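Local coordinates for Alpha/beta hydrolase family protein (Bacillus anthracis, PDB 3OOS) that probably acts as a hydrolase of the alpha/beta fold, though its natural substrate and the bond it cleaves are not established, at residues A[29-34]-A[102-107]; A[58-63]-A[197-202]; A[224-229]-A[241-246]; A[123-128]-A[233-238]; A[184-189]-A[262-267]. One frame throughout, in Å; residues are numbered along the deposited sequence.

The five contacts illustrate how an alpha/beta hydrolase joins a parallel-stranded core to active-site loops and the segment inserted after strand 116-122. Contact 1 is the most central, its centre about 4 Å from the centre of the chain, apolar where the segments meet and polar at the rings that hold sulfate. Contact 3 is likewise buried but purely hydrocarbon, a helix seated on the sheet. Contact 4 shares helix 237-246 with it, yet relies on carbonyl packing and bridging water. Contact 2, further out but buried, depends on arginine, which also bonds to Leu31 O of contact 1. Contact 5 is partly buried at the periphery and aliphatic. Contacts 1 and 3 meet where Leu106 packs on Ile243.

Contact 1: A[29-34]-A[102-107]; sequences THLYSE and GMLALV. With SO4 (sulfate ion), chain B.
Leu31 and Leu104 bring their CA atoms to 6.6 Å, setting the loop 29-34 against helix 100-112. In the alpha/beta hydrolase fold this helix follows the strand 93-98, and the turn between them has the GxSxG pattern of a nucleophile elbow around Ser99. Across the interface the packing is aliphatic and sparse. CG2 of Thr29 touches CD2 of Leu104 at 3.7 Å, the two side chains meeting at a slant, while the CD1 atoms of Leu31 and Leu104 come to 4.3 Å. Leu104 reaches both because its CG lies anti to the backbone N (chi1 -176°). The hydroxyl of Thr29 turns elsewhere, to Val55 O.

On its other side the loop presents two rings to a sulfate ion. Their mutual placement is tight: CE1 of His30 lies 3.4 Å above one face of Tyr32, displaced toward the rim of that ring. ND1 of His30 accepts from Tyr32 N at 3.1 Å, nearly straight, although the amide lies well out of the imidazole plane; this restrains the ring's rotation. The ion is also bonded to Ser99 OG and Ala100 N, so it probably marks the active site and oxyanion hole. Sulfate O1 receives Tyr32 OH at 2.7 Å, and sulfate O3, near the imidazole plane, receives NE2 of His30 at 2.7 Å.

Contact 2: A[58-63]-A[197-202]; sequences KGCGNS and GNRLNY
Arg199 lays its CD against both Lys58 O and the sulfur of Cys60, with Arg199 CD to Cys60 SG at 3.5 Å. It belongs to helix 197-207, part of the insertion after strand 116-122 that in alpha/beta hydrolases commonly forms a cap, and it reaches the loop following strand 51-55. The chain is bent near its end (chi3 59°), and that bend brings NH1 down to Lys58 O. The hydrogen bond from NH1 to Lys58 O is 3.0 Å long and moderately bent at 152°. NH1 sits in the carbonyl plane on a lone pair, while Lys58 O lies slightly off the guanidinium plane.

The rest of the guanidinium is also held: NE bonds to Leu31 O and NH2 to Thr77 OG1. Three separate pieces of chain thus grip one buried cation and fix its rotation. Lys58 contributes its carbonyl here, while its own ammonium turns away to a salt bridge with Glu71. Beyond Cys60 the loop reverses in a type II' turn ending at Ser63. A second link between the segments is solvent-mediated: one water donates to Gly59 O at 2.8 Å and to Asn198 OD1 at 2.9 Å.

Contact 3: A[224-229]-A[241-246]; sequences SFIYCG and CEIANL
The amide of Asn245 donates to Cys241 O at 3.0 Å, one of the helical bonds that hold Ile243 and Ala244 in place against Ile226. On the strand side Ile226 is bonded through its backbone to Thr251 and Thr253 of the adjoining parallel strand. No hydrogen bond crosses between the two segments, and what meets there is hydrocarbon.

Ile226 carries most of it. Its CD1 lies against CG2 of Ile243 at 3.6 Å, and the same methyl of Ile243 sits 3.9 Å from CG1 of Ile226. The two branched side chains meet at an angle instead of lying alongside. The CB of Ala244 closes on Ile226 from the next position of the helix, 3.9 Å from CG1. Here the beta-alpha-beta crossover of strand 224-229, helix 237-246 and strand 250-255 packs its helix on its own first strand; the small alanine is consistent with the close backbones, the CA atoms of Ile226 and Ala244 being 6.1 Å apart.

The torsions decide which branch does the touching. In Ile243 CG2 stands anti to the backbone N and meets Ile226, whereas CG1 takes another direction (chi1 -68°) and carries CD1 on to Leu106 and the backbone of Ala124 and Ala125. Tyr227, next along the strand, sends its hydroxyl to His98 ND1.

Contact 4: A[123-128]-A[233-238]; sequences GAAASK and VQCPYI
Van der Waals packing comes first, and Cys235 does nearly all of it. The CA of Cys235 approaches the CA of Ala124 to 5.7 Å. The CB of Cys235 is set against two successive carbonyls, 3.4 Å from Gly123 O and 3.5 Å from Ala124 O. The thiol continues along the same strip of backbone: with SG anti to its own carbonyl carbon (chi1 -63°), it passes beside Gly123 O and meets the methyl of Ala125, Cys235 SG to Ala125 CB at 4.1 Å. Beyond the two segments SG also touches the terminal methyl of the selenomethionine Met103.

Water supplies the polar part. No direct hydrogen bond spans the segments, but one water donates to Gly123 O at 2.7 Å and accepts from Cys235 N at 2.9 Å, joining the Gly123 carbonyl to the cysteine's own amide. A second water lies 2.8 Å from Ala124 O and 3.1 Å from Cys235 O. It has more acceptors around it than protons to give, so its bonds cannot all be made at once.

Backbone bonding anchors the first segment: the amide of Gly123 bonds to Tyr227 O, after which the positive phi of Gly123 marks the end of the strand's extended course. A tetraethylene glycol, probably from the crystallisation liquor, lies near the Cys235 side chain. Segment 123-128 leads into the inserted helices, whereas 233-238 runs into helix 237-246. Both follow the C-terminal ends of parallel strands, 116-122 and 224-229, where alpha/beta hydrolases typically assemble their active site.

Contact 5: A[184-189]-A[262-267]; sequences EEALKL and PFVEEI
No aromatic ring lies between Ala186, Leu189 and Val264, the three residues that make this contact. The neighbouring flat group, the ring of Phe263, is engaged away from it in edge-to-face packing with His98 and Phe42. What remains is an aliphatic meeting between the 184-189 segment, which includes part of helix 180-186 in the insertion that follows strand 116-122, and the short helix 262-265 after the last strand of the alpha/beta hydrolase sheet.

Val264 receives both partners. The methyl of Ala186 comes to 3.9 Å from its CB and 4.0 Å from CG2. Its other branch, CG1, meets CD1 of Leu189 at 3.8 Å, with the two side chains running past each other in opposite directions. CG1 of Val264 can do this because it stands anti to the carbonyl carbon (chi1 -72°). A type I turn from Ala186 to Leu189 folds the chain back, so that both residues face the same valine. The carboxylate of Glu265 leads off elsewhere, OE2 taking the amides of Asn259 and Asn261 and OE1 that of Tyr178. With Leu189 exposed, the interface rests on dispersion and on burial of Val264, with no directional bond to fix it.

Contact 1: A[29-34]-A[102-107]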
# COMPACT_ATOMS: atom_id res chain seq x y z
N THR A 29 5.14 3.52 0.61
CA THR A 29 4.04 4.48 0.59
C THR A 29 2.74 3.76 0.22
O THR A 29 2.73 2.55 0.04
CB THR A 29 4.34 5.71 -0.34
OG1 THR A 29 3.43 6.78 -0.04
CG2 THR A 29 4.24 5.35 -1.81
N HIS A 30 1.66 4.52 0.16
CA HIS A 30 0.36 4.00 -0.21
C HIS A 30 -0.24 4.95 -1.23
O HIS A 30 0.18 6.10 -1.33
CB HIS A 30 -0.54 3.90 1.02
CG HIS A 30 -1.84 3.21 0.75
ND1 HIS A 30 -3.00 3.90 0.50
CD2 HIS A 30 -2.16 1.90 0.67
CE1 HIS A 30 -3.99 3.04 0.28
NE2 HIS A 30 -3.50 1.82 0.39
N LEU A 31 -1.22 4.48 -2.00
CA LEU A 31 -1.78 5.29 -3.08
C LEU A 31 -2.66 6.45 -2.62
O LEU A 31 -2.78 7.45 -3.32
CB LEU A 31 -2.55 4.40 -4.06
CG LEU A 31 -2.87 5.01 -5.42
CD1 LEU A 31 -1.61 5.49 -6.13
CD2 LEU A 31 -3.61 3.99 -6.26
N TYR A 32 -3.27 6.32 -1.44
CA TYR A 32 -4.17 7.38 -0.96
C TYR A 32 -4.24 7.48 0.56
O TYR A 32 -5.32 7.51 1.15
CB TYR A 32 -5.58 7.25 -1.58
CG TYR A 32 -6.12 5.85 -1.69
CD1 TYR A 32 -6.66 5.19 -0.58
CD2 TYR A 32 -6.13 5.18 -2.92
CE1 TYR A 32 -7.17 3.90 -0.69
CE2 TYR A 32 -6.64 3.89 -3.04
CZ TYR A 32 -7.16 3.26 -1.92
OH TYR A 32 -7.67 1.98 -2.02
N SER A 33 -3.07 7.55 1.19
CA SER A 33 -2.96 7.67 2.64
C SER A 33 -1.93 8.71 3.03
O SER A 33 -0.95 8.92 2.32
CB SER A 33 -2.57 6.34 3.28
OG SER A 33 -3.50 5.32 2.97
N GLU A 34 -2.15 9.36 4.17
CA GLU A 34 -1.15 10.28 4.71
C GLU A 34 -0.67 9.83 6.08
O GLU A 34 -1.45 9.37 6.91
CB GLU A 34 -1.67 11.72 4.75
CG GLU A 34 -2.92 11.95 5.59
CD GLU A 34 -3.49 13.35 5.44
OE1 GLU A 34 -2.86 14.21 4.78
OE2 GLU A 34 -4.59 13.59 5.97
N GLY A 102 0.35 -1.82 -3.13
CA GLY A 102 0.91 -2.94 -3.90
C GLY A 102 0.74 -2.75 -5.40
O GLY A 102 1.62 -3.08 -6.19
N MSE A 103 -0.41 -2.19 -5.79
CA MSE A 103 -0.63 -1.85 -7.19
C MSE A 103 0.38 -0.81 -7.63
O MSE A 103 0.94 -0.90 -8.73
CB MSE A 103 -2.06 -1.36 -7.40
CG MSE A 103 -3.11 -2.39 -7.06
SE MSE A 103 -4.90 -1.65 -7.09
CE MSE A 103 -5.79 -3.11 -6.16
N LEU A 104 0.62 0.18 -6.77
CA LEU A 104 1.63 1.20 -7.04
C LEU A 104 3.02 0.58 -7.21
O LEU A 104 3.78 1.00 -8.09
CB LEU A 104 1.62 2.27 -5.94
CG LEU A 104 2.55 3.47 -6.11
CD1 LEU A 104 2.26 4.25 -7.40
CD2 LEU A 104 2.44 4.38 -4.88
N ALA A 105 3.34 -0.41 -6.38
CA ALA A 105 4.60 -1.17 -6.49
C ALA A 105 4.77 -1.79 -7.88
O ALA A 105 5.86 -1.74 -8.46
CB ALA A 105 4.68 -2.25 -5.41
N LEU A 106 3.70 -2.39 -8.39
CA LEU A 106 3.73 -3.01 -9.70
C LEU A 106 3.97 -1.98 -10.80
O LEU A 106 4.73 -2.24 -11.73
CB LEU A 106 2.45 -3.81 -9.97
CG LEU A 106 2.20 -4.99 -9.01
CD1 LEU A 106 0.82 -5.59 -9.25
CD2 LEU A 106 3.28 -6.08 -9.12
N VAL A 107 3.35 -0.82 -10.67
CA VAL A 107 3.57 0.27 -11.63
C VAL A 107 5.00 0.83 -11.51
O VAL A 107 5.61 1.15 -12.52
CB VAL A 107 2.48 1.37 -11.52
CG1 VAL A 107 2.76 2.52 -12.48
CG2 VAL A 107 1.11 0.76 -11.83
S SO4 B . -6.49 -0.03 0.75
O1 SO4 B . -7.68 0.70 0.31
O2 SO4 B . -6.86 -1.42 1.02
O3 SO4 B . -5.47 0.03 -0.29
O4 SO4 B . -5.97 0.58 1.97

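Contact 2: A[58-63]-A[197-202]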
# COMPACT_ATOMS: atom_id res chain seq x y z
N LYS A 58 2.13 13.62 -3.06
CA LYS A 58 1.46 14.87 -3.38
C LYS A 58 0.06 14.85 -2.77
O LYS A 58 -0.67 13.86 -2.91
CB LYS A 58 1.39 15.05 -4.90
CG LYS A 58 1.07 16.47 -5.40
CD LYS A 58 2.28 17.42 -5.31
CE LYS A 58 3.43 17.04 -6.25
NZ LYS A 58 3.11 17.30 -7.68
N GLY A 59 -0.30 15.92 -2.06
CA GLY A 59 -1.61 16.02 -1.42
C GLY A 59 -1.73 15.36 -0.05
O GLY A 59 -2.81 15.32 0.53
N CYS A 60 -0.60 14.86 0.47
CA CYS A 60 -0.59 14.12 1.74
C CYS A 60 0.27 14.82 2.78
O CYS A 60 1.39 15.23 2.49
CB CYS A 60 -0.02 12.71 1.53
SG CYS A 60 -0.89 11.74 0.32
N GLY A 61 -0.26 14.93 4.00
CA GLY A 61 0.49 15.53 5.10
C GLY A 61 1.05 16.90 4.76
O GLY A 61 0.32 17.77 4.27
N ASN A 62 2.34 17.08 5.00
CA ASN A 62 2.98 18.37 4.73
C ASN A 62 3.71 18.44 3.39
O ASN A 62 4.44 19.40 3.13
CB ASN A 62 3.89 18.77 5.90
CG ASN A 62 3.11 19.03 7.17
OD1 ASN A 62 2.26 19.92 7.21
ND2 ASN A 62 3.37 18.24 8.21
N SER A 63 3.50 17.43 2.54
CA SER A 63 3.99 17.50 1.17
C SER A 63 3.19 18.55 0.39
O SER A 63 2.10 18.95 0.81
CB SER A 63 3.91 16.14 0.49
OG SER A 63 4.68 15.18 1.19
N GLY A 197 -8.83 11.91 0.65
CA GLY A 197 -9.98 11.95 -0.26
C GLY A 197 -9.65 12.30 -1.70
O GLY A 197 -10.13 11.64 -2.62
N ASN A 198 -8.83 13.32 -1.90
CA ASN A 198 -8.43 13.74 -3.25
C ASN A 198 -7.83 12.58 -4.03
O ASN A 198 -8.12 12.40 -5.22
CB ASN A 198 -7.42 14.89 -3.20
CG ASN A 198 -8.07 16.25 -2.94
OD1 ASN A 198 -7.44 17.14 -2.37
ND2 ASN A 198 -9.32 16.41 -3.36
N ARG A 199 -7.00 11.80 -3.35
CA ARG A 199 -6.25 10.73 -3.99
C ARG A 199 -7.11 9.47 -4.18
O ARG A 199 -6.99 8.79 -5.21
CB ARG A 199 -4.98 10.42 -3.19
CG ARG A 199 -3.99 11.59 -3.10
CD ARG A 199 -2.62 11.12 -2.60
NE ARG A 199 -2.10 10.09 -3.49
CZ ARG A 199 -1.26 10.32 -4.51
NH1 ARG A 199 -0.80 11.54 -4.74
NH2 ARG A 199 -0.89 9.30 -5.28
N LEU A 200 -7.96 9.18 -3.21
CA LEU A 200 -8.90 8.06 -3.31
C LEU A 200 -9.89 8.29 -4.45
O LEU A 200 -10.13 7.39 -5.26
CB LEU A 200 -9.65 7.84 -2.00
CG LEU A 200 -10.77 6.79 -2.02
CD1 LEU A 200 -10.21 5.38 -2.29
CD2 LEU A 200 -11.57 6.82 -0.73
N ASN A 201 -10.44 9.50 -4.51
CA ASN A 201 -11.35 9.87 -5.59
C ASN A 201 -10.70 9.70 -6.96
O ASN A 201 -11.31 9.14 -7.87
CB ASN A 201 -11.85 11.31 -5.43
CG ASN A 201 -12.85 11.45 -4.32
OD1 ASN A 201 -13.43 10.47 -3.85
ND2 ASN A 201 -13.08 12.68 -3.88
N TYR A 202 -9.46 10.15 -7.09
CA TYR A 202 -8.75 10.01 -8.35
C TYR A 202 -8.57 8.54 -8.73
O TYR A 202 -8.78 8.16 -9.88
CB TYR A 202 -7.41 10.73 -8.34
CG TYR A 202 -6.75 10.70 -9.70
CD1 TYR A 202 -7.02 11.68 -10.65
CD2 TYR A 202 -5.89 9.66 -10.05
CE1 TYR A 202 -6.44 11.64 -11.91
CE2 TYR A 202 -5.31 9.61 -11.31
CZ TYR A 202 -5.58 10.60 -12.23
OH TYR A 202 -4.99 10.54 -13.47
O HOH W 1 -5.19 16.31 -0.68

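Contact 3: A[224-229]-A[241-246]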
# COMPACT_ATOMS: atom_id res chain seq x y z
N SER A 224 10.89 -10.01 -6.75
CA SER A 224 9.54 -9.57 -6.42
C SER A 224 8.96 -10.48 -5.35
O SER A 224 8.78 -11.68 -5.57
CB SER A 224 8.66 -9.58 -7.67
OG SER A 224 9.22 -8.71 -8.64
N PHE A 225 8.69 -9.90 -4.18
CA PHE A 225 8.22 -10.68 -3.04
C PHE A 225 6.74 -10.39 -2.82
O PHE A 225 6.37 -9.35 -2.28
CB PHE A 225 9.07 -10.37 -1.81
CG PHE A 225 10.54 -10.64 -2.01
CD1 PHE A 225 11.07 -11.91 -1.77
CD2 PHE A 225 11.40 -9.63 -2.45
CE1 PHE A 225 12.43 -12.17 -1.97
CE2 PHE A 225 12.76 -9.88 -2.64
CZ PHE A 225 13.27 -11.15 -2.41
N ILE A 226 5.91 -11.33 -3.27
CA ILE A 226 4.46 -11.18 -3.23
C ILE A 226 3.92 -11.90 -2.01
O ILE A 226 4.38 -12.98 -1.66
CB ILE A 226 3.80 -11.77 -4.52
CG1 ILE A 226 4.61 -11.44 -5.79
CG2 ILE A 226 2.33 -11.35 -4.65
CD1 ILE A 226 4.90 -9.95 -6.03
N TYR A 227 2.94 -11.29 -1.33
CA TYR A 227 2.31 -11.95 -0.18
C TYR A 227 0.84 -11.56 -0.10
O TYR A 227 0.43 -10.54 -0.67
CB TYR A 227 3.04 -11.62 1.14
CG TYR A 227 2.75 -10.22 1.65
CD1 TYR A 227 1.61 -9.96 2.41
CD2 TYR A 227 3.61 -9.16 1.35
CE1 TYR A 227 1.33 -8.67 2.86
CE2 TYR A 227 3.34 -7.87 1.80
CZ TYR A 227 2.20 -7.64 2.55
OH TYR A 227 1.91 -6.37 3.00
N CYS A 228 0.06 -12.35 0.62
CA CYS A 228 -1.36 -12.07 0.81
C CYS A 228 -1.90 -12.92 1.94
O CYS A 228 -1.47 -14.06 2.14
CB CYS A 228 -2.14 -12.38 -0.47
SG CYS A 228 -3.83 -11.73 -0.52
N GLY A 229 -2.85 -12.35 2.68
CA GLY A 229 -3.63 -13.12 3.64
C GLY A 229 -4.58 -14.05 2.90
O GLY A 229 -5.23 -13.64 1.94
N CYS A 241 -1.67 -14.72 -6.38
CA CYS A 241 -1.17 -15.88 -7.13
C CYS A 241 -0.86 -15.50 -8.58
O CYS A 241 0.19 -15.88 -9.12
CB CYS A 241 -2.17 -17.03 -7.10
SG CYS A 241 -2.36 -17.76 -5.48
N GLU A 242 -1.76 -14.73 -9.19
CA GLU A 242 -1.56 -14.27 -10.56
C GLU A 242 -0.31 -13.41 -10.69
O GLU A 242 0.51 -13.64 -11.58
CB GLU A 242 -2.79 -13.50 -11.07
CG GLU A 242 -2.57 -12.92 -12.47
CD GLU A 242 -3.80 -12.25 -13.04
OE1 GLU A 242 -4.38 -11.38 -12.36
OE2 GLU A 242 -4.17 -12.58 -14.19
N ILE A 243 -0.17 -12.43 -9.80
CA ILE A 243 1.01 -11.56 -9.80
C ILE A 243 2.30 -12.38 -9.73
O ILE A 243 3.21 -12.18 -10.54
CB ILE A 243 0.98 -10.53 -8.65
CG1 ILE A 243 -0.14 -9.51 -8.86
CG2 ILE A 243 2.32 -9.82 -8.52
CD1 ILE A 243 -0.51 -8.72 -7.60
N ALA A 244 2.38 -13.29 -8.77
CA ALA A 244 3.58 -14.10 -8.57
C ALA A 244 3.88 -15.03 -9.74
O ALA A 244 5.04 -15.30 -10.04
CB ALA A 244 3.48 -14.89 -7.28
N ASN A 245 2.83 -15.50 -10.42
CA ASN A 245 3.02 -16.33 -11.61
C ASN A 245 3.55 -15.53 -12.81
O ASN A 245 4.43 -16.00 -13.54
CB ASN A 245 1.73 -17.05 -11.99
CG ASN A 245 1.86 -17.83 -13.29
OD1 ASN A 245 2.48 -18.89 -13.33
ND2 ASN A 245 1.29 -17.29 -14.36
N LEU A 246 3.02 -14.32 -12.99
CA LEU A 246 3.34 -13.51 -14.16
C LEU A 246 4.77 -12.95 -14.12
O LEU A 246 5.45 -12.92 -15.15
CB LEU A 246 2.33 -12.37 -14.34
CG LEU A 246 0.92 -12.78 -14.77
CD1 LEU A 246 -0.02 -11.59 -14.74
CD2 LEU A 246 0.91 -13.44 -16.15

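Contact 4: A[123-128]-A[233-238]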
# COMPACT_ATOMS: atom_id res chain seq x y z
N GLY A 123 -1.31 -8.11 -0.82
CA GLY A 123 -2.76 -8.01 -1.01
C GLY A 123 -3.21 -7.19 -2.21
O GLY A 123 -4.17 -6.43 -2.12
N ALA A 124 -2.52 -7.36 -3.33
CA ALA A 124 -2.80 -6.52 -4.50
C ALA A 124 -3.36 -7.32 -5.67
O ALA A 124 -3.76 -8.48 -5.53
CB ALA A 124 -1.54 -5.76 -4.91
N ALA A 125 -3.41 -6.68 -6.83
CA ALA A 125 -3.89 -7.31 -8.05
C ALA A 125 -3.18 -6.67 -9.23
O ALA A 125 -2.76 -5.51 -9.14
CB ALA A 125 -5.40 -7.15 -8.19
N ALA A 126 -3.04 -7.42 -10.31
CA ALA A 126 -2.36 -6.94 -11.52
C ALA A 126 -3.31 -6.19 -12.47
O ALA A 126 -2.87 -5.65 -13.49
CB ALA A 126 -1.68 -8.10 -12.24
N SER A 127 -4.60 -6.19 -12.15
CA SER A 127 -5.59 -5.44 -12.94
C SER A 127 -6.81 -5.10 -12.10
O SER A 127 -6.93 -5.53 -10.96
CB SER A 127 -6.02 -6.23 -14.18
OG SER A 127 -7.00 -7.19 -13.83
N LYS A 128 -7.72 -4.33 -12.70
CA LYS A 128 -8.98 -3.94 -12.06
C LYS A 128 -9.94 -5.12 -11.85
O LYS A 128 -10.98 -4.95 -11.19
CB LYS A 128 -9.66 -2.85 -12.90
CG LYS A 128 -10.13 -3.30 -14.28
CD LYS A 128 -10.90 -2.18 -14.97
CE LYS A 128 -11.40 -2.61 -16.34
NZ LYS A 128 -12.11 -1.50 -17.03
N VAL A 233 -10.48 -10.21 1.71
CA VAL A 233 -11.74 -10.01 0.96
C VAL A 233 -11.73 -8.77 0.07
O VAL A 233 -12.75 -8.43 -0.53
CB VAL A 233 -12.99 -10.01 1.89
CG1 VAL A 233 -13.14 -11.34 2.60
CG2 VAL A 233 -12.93 -8.86 2.90
N GLN A 234 -10.59 -8.09 -0.01
CA GLN A 234 -10.48 -6.92 -0.88
C GLN A 234 -9.93 -7.32 -2.25
O GLN A 234 -10.68 -7.37 -3.22
CB GLN A 234 -9.69 -5.79 -0.21
CG GLN A 234 -10.48 -5.14 0.93
CD GLN A 234 -9.73 -4.02 1.62
OE1 GLN A 234 -9.32 -3.05 0.98
NE2 GLN A 234 -9.57 -4.14 2.92
N CYS A 235 -8.63 -7.63 -2.31
CA CYS A 235 -8.08 -8.36 -3.45
C CYS A 235 -7.92 -9.82 -3.03
O CYS A 235 -6.99 -10.16 -2.29
CB CYS A 235 -6.72 -7.80 -3.88
SG CYS A 235 -6.74 -6.09 -4.47
N PRO A 236 -8.84 -10.70 -3.48
CA PRO A 236 -8.76 -12.11 -3.09
C PRO A 236 -7.41 -12.75 -3.42
O PRO A 236 -6.72 -12.32 -4.35
CB PRO A 236 -9.89 -12.76 -3.90
CG PRO A 236 -10.88 -11.66 -4.07
CD PRO A 236 -10.06 -10.42 -4.27
N TYR A 237 -7.06 -13.77 -2.64
CA TYR A 237 -5.75 -14.44 -2.71
C TYR A 237 -5.29 -14.82 -4.13
O TYR A 237 -4.10 -14.70 -4.45
CB TYR A 237 -5.74 -15.66 -1.77
CG TYR A 237 -4.39 -16.31 -1.69
CD1 TYR A 237 -3.35 -15.69 -1.00
CD2 TYR A 237 -4.13 -17.53 -2.32
CE1 TYR A 237 -2.09 -16.26 -0.93
CE2 TYR A 237 -2.87 -18.12 -2.25
CZ TYR A 237 -1.86 -17.48 -1.56
OH TYR A 237 -0.60 -18.03 -1.48
N ILE A 238 -6.22 -15.27 -4.96
CA ILE A 238 -5.91 -15.67 -6.33
C ILE A 238 -5.20 -14.56 -7.14
O ILE A 238 -4.40 -14.84 -8.03
CB ILE A 238 -7.17 -16.20 -7.08
CG1 ILE A 238 -6.79 -16.81 -8.44
CG2 ILE A 238 -8.24 -15.11 -7.22
CD1 ILE A 238 -7.89 -17.61 -9.11
O HOH W 2 -6.40 -6.81 -0.61
O HOH W 3 -4.17 -10.32 -3.51

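Contact 5: A[184-189]-A[262-267]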
# COMPACT_ATOMS: atom_id res chain seq x y z
N GLU A 184 -7.51 -6.02 18.37
CA GLU A 184 -7.38 -5.29 19.62
C GLU A 184 -5.91 -5.02 19.96
O GLU A 184 -5.56 -3.91 20.38
CB GLU A 184 -8.08 -6.03 20.76
CG GLU A 184 -8.76 -5.11 21.76
CD GLU A 184 -9.62 -4.05 21.10
OE1 GLU A 184 -10.35 -4.38 20.14
OE2 GLU A 184 -9.56 -2.89 21.54
N GLU A 185 -5.06 -6.02 19.74
CA GLU A 185 -3.63 -5.87 19.99
C GLU A 185 -2.98 -4.91 19.00
O GLU A 185 -2.10 -4.12 19.37
CB GLU A 185 -2.93 -7.23 19.96
CG GLU A 185 -3.31 -8.13 21.13
CD GLU A 185 -2.73 -9.53 21.03
OE1 GLU A 185 -1.91 -9.80 20.11
OE2 GLU A 185 -3.10 -10.38 21.87
N ALA A 186 -3.42 -4.96 17.74
CA ALA A 186 -2.87 -4.08 16.70
C ALA A 186 -3.15 -2.61 16.98
O ALA A 186 -2.34 -1.75 16.66
CB ALA A 186 -3.40 -4.47 15.32
N LEU A 187 -4.30 -2.34 17.59
CA LEU A 187 -4.71 -0.96 17.89
C LEU A 187 -3.82 -0.27 18.92
O LEU A 187 -3.81 0.96 19.01
CB LEU A 187 -6.19 -0.91 18.32
CG LEU A 187 -7.21 -1.17 17.21
CD1 LEU A 187 -8.59 -1.45 17.79
CD2 LEU A 187 -7.27 -0.03 16.19
N LYS A 188 -3.07 -1.06 19.68
CA LYS A 188 -2.15 -0.54 20.70
C LYS A 188 -0.83 -0.09 20.09
O LYS A 188 -0.07 0.66 20.72
CB LYS A 188 -1.89 -1.58 21.79
CG LYS A 188 -3.04 -1.78 22.77
CD LYS A 188 -2.55 -2.34 24.10
CE LYS A 188 -1.68 -3.57 23.89
NZ LYS A 188 -1.20 -4.14 25.19
N LEU A 189 -0.55 -0.54 18.87
CA LEU A 189 0.68 -0.20 18.17
C LEU A 189 0.60 1.21 17.59
O LEU A 189 -0.48 1.65 17.19
CB LEU A 189 0.97 -1.21 17.05
CG LEU A 189 1.17 -2.68 17.45
CD1 LEU A 189 1.20 -3.57 16.22
CD2 LEU A 189 2.44 -2.87 18.28
N PRO A 262 -1.66 -8.96 7.22
CA PRO A 262 -0.71 -9.96 7.76
C PRO A 262 0.41 -9.41 8.65
O PRO A 262 0.85 -10.10 9.58
CB PRO A 262 -0.10 -10.58 6.50
CG PRO A 262 -1.07 -10.31 5.42
CD PRO A 262 -1.72 -9.01 5.75
N PHE A 263 0.86 -8.19 8.37
CA PHE A 263 1.94 -7.53 9.12
C PHE A 263 1.61 -7.30 10.60
O PHE A 263 2.53 -7.14 11.42
CB PHE A 263 2.33 -6.21 8.44
CG PHE A 263 1.16 -5.44 7.91
CD1 PHE A 263 0.47 -4.54 8.72
CD2 PHE A 263 0.72 -5.63 6.60
CE1 PHE A 263 -0.62 -3.83 8.24
CE2 PHE A 263 -0.37 -4.93 6.10
CZ PHE A 263 -1.05 -4.03 6.93
N VAL A 264 0.32 -7.27 10.95
CA VAL A 264 -0.09 -7.26 12.36
C VAL A 264 -0.89 -8.49 12.81
O VAL A 264 -1.02 -8.75 14.01
CB VAL A 264 -0.86 -5.97 12.76
CG1 VAL A 264 0.08 -4.78 12.81
CG2 VAL A 264 -2.04 -5.70 11.81
N GLU A 265 -1.41 -9.26 11.85
CA GLU A 265 -2.18 -10.46 12.18
C GLU A 265 -1.29 -11.66 12.47
O GLU A 265 -1.65 -12.55 13.24
CB GLU A 265 -3.18 -10.80 11.07
CG GLU A 265 -4.24 -9.74 10.86
CD GLU A 265 -5.24 -10.14 9.81
OE1 GLU A 265 -6.12 -10.97 10.11
OE2 GLU A 265 -5.14 -9.65 8.67
N GLU A 266 -0.13 -11.69 11.82
CA GLU A 266 0.86 -12.77 11.99
C GLU A 266 2.24 -12.14 12.07
O GLU A 266 3.05 -12.27 11.15
CB GLU A 266 0.79 -13.76 10.83
CG GLU A 266 -0.51 -14.56 10.77
CD GLU A 266 -0.51 -15.56 9.64
OE1 GLU A 266 0.31 -16.50 9.66
OE2 GLU A 266 -1.36 -15.42 8.73
N ILE A 267 2.50 -11.46 13.19
CA ILE A 267 3.70 -10.64 13.35
C ILE A 267 5.00 -11.44 13.19
O ILE A 267 5.91 -11.01 12.47
CB ILE A 267 3.67 -9.84 14.68
CG1 ILE A 267 2.58 -8.76 14.62
CG2 ILE A 267 5.03 -9.21 14.98
CD1 ILE A 267 2.25 -8.10 15.95